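Local coordinates for protein putative aldo/keto reductase (Salmonella enterica subsp. enterica serovar Typhimurium, PDB 4R9O) that probably works as an NADP-dependent oxidoreductase of the aldo/keto reductase family, built on a TIM-barrel fold, at residues C[32-37]-C[71-76]; C[232-237]-C[243-248]. One frame throughout, in Å; residues are numbered along the deposited sequence.

Contact 1 of 2, residues C[32-37]-C[71-76]; sequences MSARQL and LTLAPH
In the outer helical layer of the TIM barrel, Leu-73, in the last turn of helix 63-73, packs against Ala-34 and Arg-35 in the first turn of helix 34-46. The N-terminal turn of helix 34-46 thus meets the C-terminal turn of helix 63-73. It is a small surface contact, away from the cofactor and active-site residues, and no hydrogen bond crosses it.

Leu-73 carries its whole side of the interface with its two methyl branches. CG stands beside the backbone N, anti to the carbonyl carbon (chi1 -66°), and the branches reach across to the other helix. Leu-73 CD1 presses on the methyl of Ala-34, 3.7 Å from Ala-34 CB, the one apolar side-chain pair of the contact. The same Leu-73 CD1 methyl sits over the centre of one guanidinium face of Arg-35, 4.1 Å above the plane, while Leu-73 CD2 meets Arg-35 NH1 at 4.0 Å. The arginine gets there by bending: a turn at chi3 (-86°) brings its flat head over the leucine, the one chain lying roughly perpendicular to the other. The cationic group therefore lies on hydrocarbon, and the leucine at this exposed spot is partly covered.

Behind the touching residues, the helix start is fixed by a capping box. Ser-33 is the N-cap, and its OG accepts from Gln-36 N at 3.1 Å; in return Ser-33 N donates to Gln-36 OE1 at 3.3 Å. On the inner side, Ala-74 touches Val-38 of helix 34-46, continuing the packing one turn along. The capping proton from Ser-33 N approaches Gln-36 OE1 in the carbonyl plane, on a lone pair, and nearly straight, with an N-H...O angle of 172°.

Contact 2 of 2, residues C[232-237]-C[243-248]; sequences ELSVIA and SSIEQV
Leu-233, Ser-234, Ile-236 and Ala-237 on helix 227-240 close over Ile-245 and Val-248. The two segments belong to consecutive helices of the TIM barrel, 227-240 and 245-254, joined by a short turn and packed steeply across one another; they follow one another in the chain between strand 210-212 and strand 261-264. No hydrogen bond crosses; the grip is apolar and largely buried.

Val-248 is held by both of its methyls. Val-248 CG1, anti to its own backbone N (chi1 180°), meets Leu-233 CD2 at 3.6 Å and Ile-236 CG2 at 3.9 Å, while Val-248 CG2 rests on Ala-237 CB at 3.7 Å. Leu-233 and Val-248 run alongside with their ends pointing opposite ways, whereas Ile-236 comes to the valine crosswise. Val-248 CG2 also lies against the Ala-237 backbone at CA.

Ile-245 works through its CG2 branch. With CG1 set between the backbone N and carbonyl carbon (chi1 64°), Ile-245 CG2 points at the first helix, 4.0 Å from Leu-233 CB and 3.7 Å from Ser-234 N.

Further out, Leu-233 and Ile-245 both touch Leu-220 of helix 219-222, a residue that probably belongs to the NADP(+) site, so the helix pair backs part of the likely cofactor pocket. Leu-233 and Ile-236 also pack on Ile-291 of helix 285-296, and on the side of the first helix turned away from its partner, Glu-232 and Val-235 meet Thr-92 of a second subunit. Glu-246, directed away from the helix pair's interface, forms a salt bridge with Arg-271.

The tightest approach across the pair is polar against apolar: Ser-234 OG lies 3.4 Å from Ile-245 CG2, while the same hydroxyl makes a weak hydrogen bond back to Arg-230 O.

How the contacts relate
From the N terminus, the chain leaves strand 16-23, runs into helix 34-46, forms strand 51-53, parallel to 16-23, and after the short helix 58-61 returns along helix 63-73; contact 1 closes this loop, joining the helices that flank strand 51-53 in the chain. The chain then passes through the middle strands and helices before contact 2, which closes a much shorter loop, just five residues between 237 and 243, and ties together the two helices preceding strand 261-264. The two loops follow in series, neither nesting nor crossing. The centres of contact 1 and contact 2 lie about 34 Å apart and their nearest atoms about 16 Å, with no touch.

Contact 1 of 2, residues C[32-37]-C[71-76]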
loop_
_atom_site.group_PDB
_atom_site.type_symbol
_atom_site.label_atom_id
_atom_site.label_comp_id
_atom_site.label_asym_id
_atom_site.label_seq_id
_atom_site.Cartn_x
_atom_site.Cartn_y
_atom_site.Cartn_z
ATOM N N MET C 32 -42.491 -2.263 -8.959
ATOM C CA MET C 32 -43.708 -1.565 -8.554
ATOM C C MET C 32 -44.459 -0.981 -9.747
ATOM O O MET C 32 -43.851 -0.434 -10.670
ATOM C CB MET C 32 -43.383 -0.438 -7.570
ATOM C CG MET C 32 -43.185 -0.858 -6.123
ATOM S SD MET C 32 -42.953 0.589 -5.055
ATOM C CE MET C 32 -42.724 -0.196 -3.459
ATOM N N SER C 33 -45.781 -1.102 -9.725
ATOM C CA SER C 33 -46.629 -0.355 -10.643
ATOM C C SER C 33 -46.578 1.110 -10.232
ATOM O O SER C 33 -46.160 1.428 -9.113
ATOM C CB SER C 33 -48.069 -0.862 -10.603
ATOM O OG SER C 33 -48.638 -0.590 -9.338
ATOM N N ALA C 34 -47.007 2.001 -11.117
ATOM C CA ALA C 34 -46.982 3.421 -10.789
ATOM C C ALA C 34 -47.886 3.697 -9.582
ATOM O O ALA C 34 -47.559 4.530 -8.738
ATOM C CB ALA C 34 -47.402 4.258 -11.990
ATOM N N ARG C 35 -49.006 2.973 -9.492
ATOM C CA ARG C 35 -49.940 3.144 -8.380
ATOM C C ARG C 35 -49.362 2.648 -7.052
ATOM O O ARG C 35 -49.553 3.276 -6.007
ATOM C CB ARG C 35 -51.268 2.441 -8.687
ATOM C CG ARG C 35 -52.334 3.381 -9.239
ATOM C CD ARG C 35 -53.403 2.643 -10.051
ATOM N NE ARG C 35 -52.928 2.503 -11.420
ATOM C CZ ARG C 35 -53.193 3.362 -12.398
ATOM N NH1 ARG C 35 -53.985 4.406 -12.182
ATOM N NH2 ARG C 35 -52.682 3.155 -13.604
ATOM N N GLN C 36 -48.633 1.539 -7.090
ATOM C CA GLN C 36 -47.958 1.056 -5.892
ATOM C C GLN C 36 -46.861 2.019 -5.427
ATOM O O GLN C 36 -46.620 2.169 -4.228
ATOM C CB GLN C 36 -47.372 -0.330 -6.137
ATOM C CG GLN C 36 -48.377 -1.455 -5.943
ATOM C CD GLN C 36 -47.804 -2.798 -6.325
ATOM O OE1 GLN C 36 -47.116 -2.919 -7.341
ATOM N NE2 GLN C 36 -48.071 -3.818 -5.508
ATOM N N LEU C 37 -46.206 2.677 -6.375
ATOM C CA LEU C 37 -45.185 3.664 -6.045
ATOM C C LEU C 37 -45.816 4.892 -5.377
ATOM O O LEU C 37 -45.259 5.451 -4.430
ATOM C CB LEU C 37 -44.419 4.065 -7.301
ATOM C CG LEU C 37 -43.260 5.037 -7.133
ATOM C CD1 LEU C 37 -42.328 4.535 -6.037
ATOM C CD2 LEU C 37 -42.539 5.188 -8.465
ATOM N N LEU C 71 -45.748 10.693 -9.837
ATOM C CA LEU C 71 -46.055 12.105 -9.623
ATOM C C LEU C 71 -47.166 12.605 -10.543
ATOM O O LEU C 71 -47.891 13.539 -10.197
ATOM C CB LEU C 71 -44.802 12.963 -9.817
ATOM C CG LEU C 71 -43.734 12.807 -8.747
ATOM C CD1 LEU C 71 -42.606 13.832 -8.934
ATOM C CD2 LEU C 71 -44.354 12.904 -7.352
ATOM N N THR C 72 -47.297 11.988 -11.712
ATOM C CA THR C 72 -48.325 12.387 -12.658
ATOM C C THR C 72 -49.690 11.899 -12.176
ATOM O O THR C 72 -50.681 12.601 -12.321
ATOM C CB THR C 72 -48.035 11.855 -14.078
ATOM O OG1 THR C 72 -46.841 12.465 -14.582
ATOM C CG2 THR C 72 -49.188 12.165 -15.021
ATOM N N LEU C 73 -49.729 10.714 -11.575
ATOM C CA LEU C 73 -50.964 10.184 -11.000
ATOM C C LEU C 73 -51.363 10.925 -9.725
ATOM O O LEU C 73 -52.541 10.979 -9.376
ATOM C CB LEU C 73 -50.824 8.693 -10.701
ATOM C CG LEU C 73 -50.662 7.754 -11.893
ATOM C CD1 LEU C 73 -50.372 6.341 -11.421
ATOM C CD2 LEU C 73 -51.897 7.786 -12.772
ATOM N N ALA C 74 -50.381 11.487 -9.029
ATOM C CA ALA C 74 -50.635 12.186 -7.771
ATOM C C ALA C 74 -49.839 13.490 -7.685
ATOM O O ALA C 74 -48.856 13.569 -6.946
ATOM C CB ALA C 74 -50.302 11.281 -6.593
ATOM N N PRO C 75 -50.271 14.523 -8.436
ATOM C CA PRO C 75 -49.534 15.785 -8.611
ATOM C C PRO C 75 -49.434 16.636 -7.350
ATOM O O PRO C 75 -48.600 17.539 -7.298
ATOM C CB PRO C 75 -50.346 16.515 -9.684
ATOM C CG PRO C 75 -51.712 15.958 -9.560
ATOM C CD PRO C 75 -51.523 14.514 -9.212
ATOM N N HIS C 76 -50.262 16.352 -6.352
ATOM C CA HIS C 76 -50.205 17.075 -5.088
ATOM C C HIS C 76 -48.962 16.693 -4.280
ATOM O O HIS C 76 -48.546 17.435 -3.391
ATOM C CB HIS C 76 -51.470 16.811 -4.266
ATOM C CG HIS C 76 -51.649 15.375 -3.883
ATOM N ND1 HIS C 76 -52.062 14.411 -4.778
ATOM C CD2 HIS C 76 -51.467 14.738 -2.702
ATOM C CE1 HIS C 76 -52.123 13.241 -4.165
ATOM N NE2 HIS C 76 -51.771 13.413 -2.905
#

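Contact 2 of 2, residues C[232-237]-C[243-248]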
loop_
_atom_site.group_PDB
_atom_site.type_symbol
_atom_site.label_atom_id
_atom_site.label_comp_id
_atom_site.label_asym_id
_atom_site.label_seq_id
_atom_site.Cartn_x
_atom_site.Cartn_y
_atom_site.Cartn_z
ATOM N N GLU C 232 -22.119 -9.173 16.324
ATOM C CA GLU C 232 -21.695 -8.224 17.356
ATOM C C GLU C 232 -22.626 -7.006 17.373
ATOM O O GLU C 232 -22.870 -6.414 18.424
ATOM C CB GLU C 232 -20.244 -7.781 17.150
ATOM C CG GLU C 232 -19.421 -7.619 18.436
ATOM C CD GLU C 232 -19.697 -6.314 19.171
ATOM O OE1 GLU C 232 -20.263 -5.385 18.553
ATOM O OE2 GLU C 232 -19.337 -6.217 20.367
ATOM N N LEU C 233 -23.146 -6.634 16.208
ATOM C CA LEU C 233 -24.181 -5.609 16.140
ATOM C C LEU C 233 -25.460 -6.083 16.864
ATOM O O LEU C 233 -26.187 -5.275 17.445
ATOM C CB LEU C 233 -24.489 -5.251 14.680
ATOM C CG LEU C 233 -23.543 -4.262 13.975
ATOM C CD1 LEU C 233 -23.610 -4.413 12.446
ATOM C CD2 LEU C 233 -23.889 -2.840 14.365
ATOM N N SER C 234 -25.718 -7.389 16.838
ATOM C CA SER C 234 -26.902 -7.949 17.493
ATOM C C SER C 234 -26.767 -7.903 19.009
ATOM O O SER C 234 -27.762 -7.781 19.720
ATOM C CB SER C 234 -27.154 -9.390 17.046
ATOM O OG SER C 234 -27.547 -9.436 15.691
ATOM N N VAL C 235 -25.533 -8.009 19.494
ATOM C CA VAL C 235 -25.262 -7.912 20.926
ATOM C C VAL C 235 -25.529 -6.493 21.425
ATOM O O VAL C 235 -26.142 -6.278 22.473
ATOM C CB VAL C 235 -23.804 -8.301 21.253
ATOM C CG1 VAL C 235 -23.541 -8.164 22.748
ATOM C CG2 VAL C 235 -23.514 -9.719 20.780
ATOM N N ILE C 236 -25.054 -5.518 20.662
ATOM C CA ILE C 236 -25.266 -4.124 21.010
ATOM C C ILE C 236 -26.729 -3.725 20.817
ATOM O O ILE C 236 -27.265 -2.911 21.579
ATOM C CB ILE C 236 -24.321 -3.221 20.201
ATOM C CG1 ILE C 236 -22.902 -3.408 20.742
ATOM C CG2 ILE C 236 -24.748 -1.770 20.272
ATOM C CD1 ILE C 236 -21.848 -2.709 19.980
ATOM N N ALA C 237 -27.384 -4.326 19.831
ATOM C CA ALA C 237 -28.821 -4.133 19.653
ATOM C C ALA C 237 -29.565 -4.546 20.918
ATOM O O ALA C 237 -30.362 -3.773 21.456
ATOM C CB ALA C 237 -29.331 -4.912 18.459
ATOM N N SER C 243 -34.876 -3.011 17.956
ATOM C CA SER C 243 -35.624 -4.007 17.202
ATOM C C SER C 243 -34.778 -4.796 16.198
ATOM O O SER C 243 -35.089 -5.948 15.877
ATOM C CB SER C 243 -36.775 -3.326 16.466
ATOM O OG SER C 243 -37.215 -4.115 15.374
ATOM N N SER C 244 -33.708 -4.179 15.707
ATOM C CA SER C 244 -32.930 -4.769 14.625
ATOM C C SER C 244 -31.540 -4.155 14.566
ATOM O O SER C 244 -31.282 -3.134 15.204
ATOM C CB SER C 244 -33.644 -4.567 13.294
ATOM O OG SER C 244 -33.708 -3.188 12.971
ATOM N N ILE C 245 -30.641 -4.764 13.802
ATOM C CA ILE C 245 -29.286 -4.232 13.721
ATOM C C ILE C 245 -29.200 -3.033 12.780
ATOM O O ILE C 245 -28.294 -2.218 12.915
ATOM C CB ILE C 245 -28.271 -5.306 13.280
ATOM C CG1 ILE C 245 -28.564 -5.789 11.863
ATOM C CG2 ILE C 245 -28.275 -6.473 14.257
ATOM C CD1 ILE C 245 -27.533 -6.755 11.330
ATOM N N GLU C 246 -30.135 -2.917 11.836
ATOM C CA GLU C 246 -30.164 -1.754 10.944
ATOM C C GLU C 246 -30.266 -0.480 11.759
ATOM O O GLU C 246 -29.637 0.523 11.443
ATOM C CB GLU C 246 -31.342 -1.813 9.961
ATOM C CG GLU C 246 -31.323 -2.974 8.992
ATOM C CD GLU C 246 -32.154 -4.148 9.481
ATOM O OE1 GLU C 246 -31.976 -4.562 10.648
ATOM O OE2 GLU C 246 -32.987 -4.652 8.698
ATOM N N GLN C 247 -31.083 -0.529 12.808
ATOM C CA GLN C 247 -31.226 0.605 13.714
ATOM C C GLN C 247 -29.912 0.996 14.350
ATOM O O GLN C 247 -29.619 2.176 14.508
ATOM C CB GLN C 247 -32.232 0.286 14.809
ATOM C CG GLN C 247 -33.625 0.412 14.342
ATOM C CD GLN C 247 -34.606 -0.207 15.294
ATOM O OE1 GLN C 247 -35.625 -0.752 14.876
ATOM N NE2 GLN C 247 -34.306 -0.131 16.589
ATOM N N VAL C 248 -29.141 -0.009 14.744
ATOM C CA VAL C 248 -27.860 0.231 15.395
ATOM C C VAL C 248 -26.892 0.893 14.410
ATOM O O VAL C 248 -26.267 1.892 14.735
ATOM C CB VAL C 248 -27.259 -1.078 15.950
ATOM C CG1 VAL C 248 -25.905 -0.813 16.621
ATOM C CG2 VAL C 248 -28.235 -1.723 16.936
#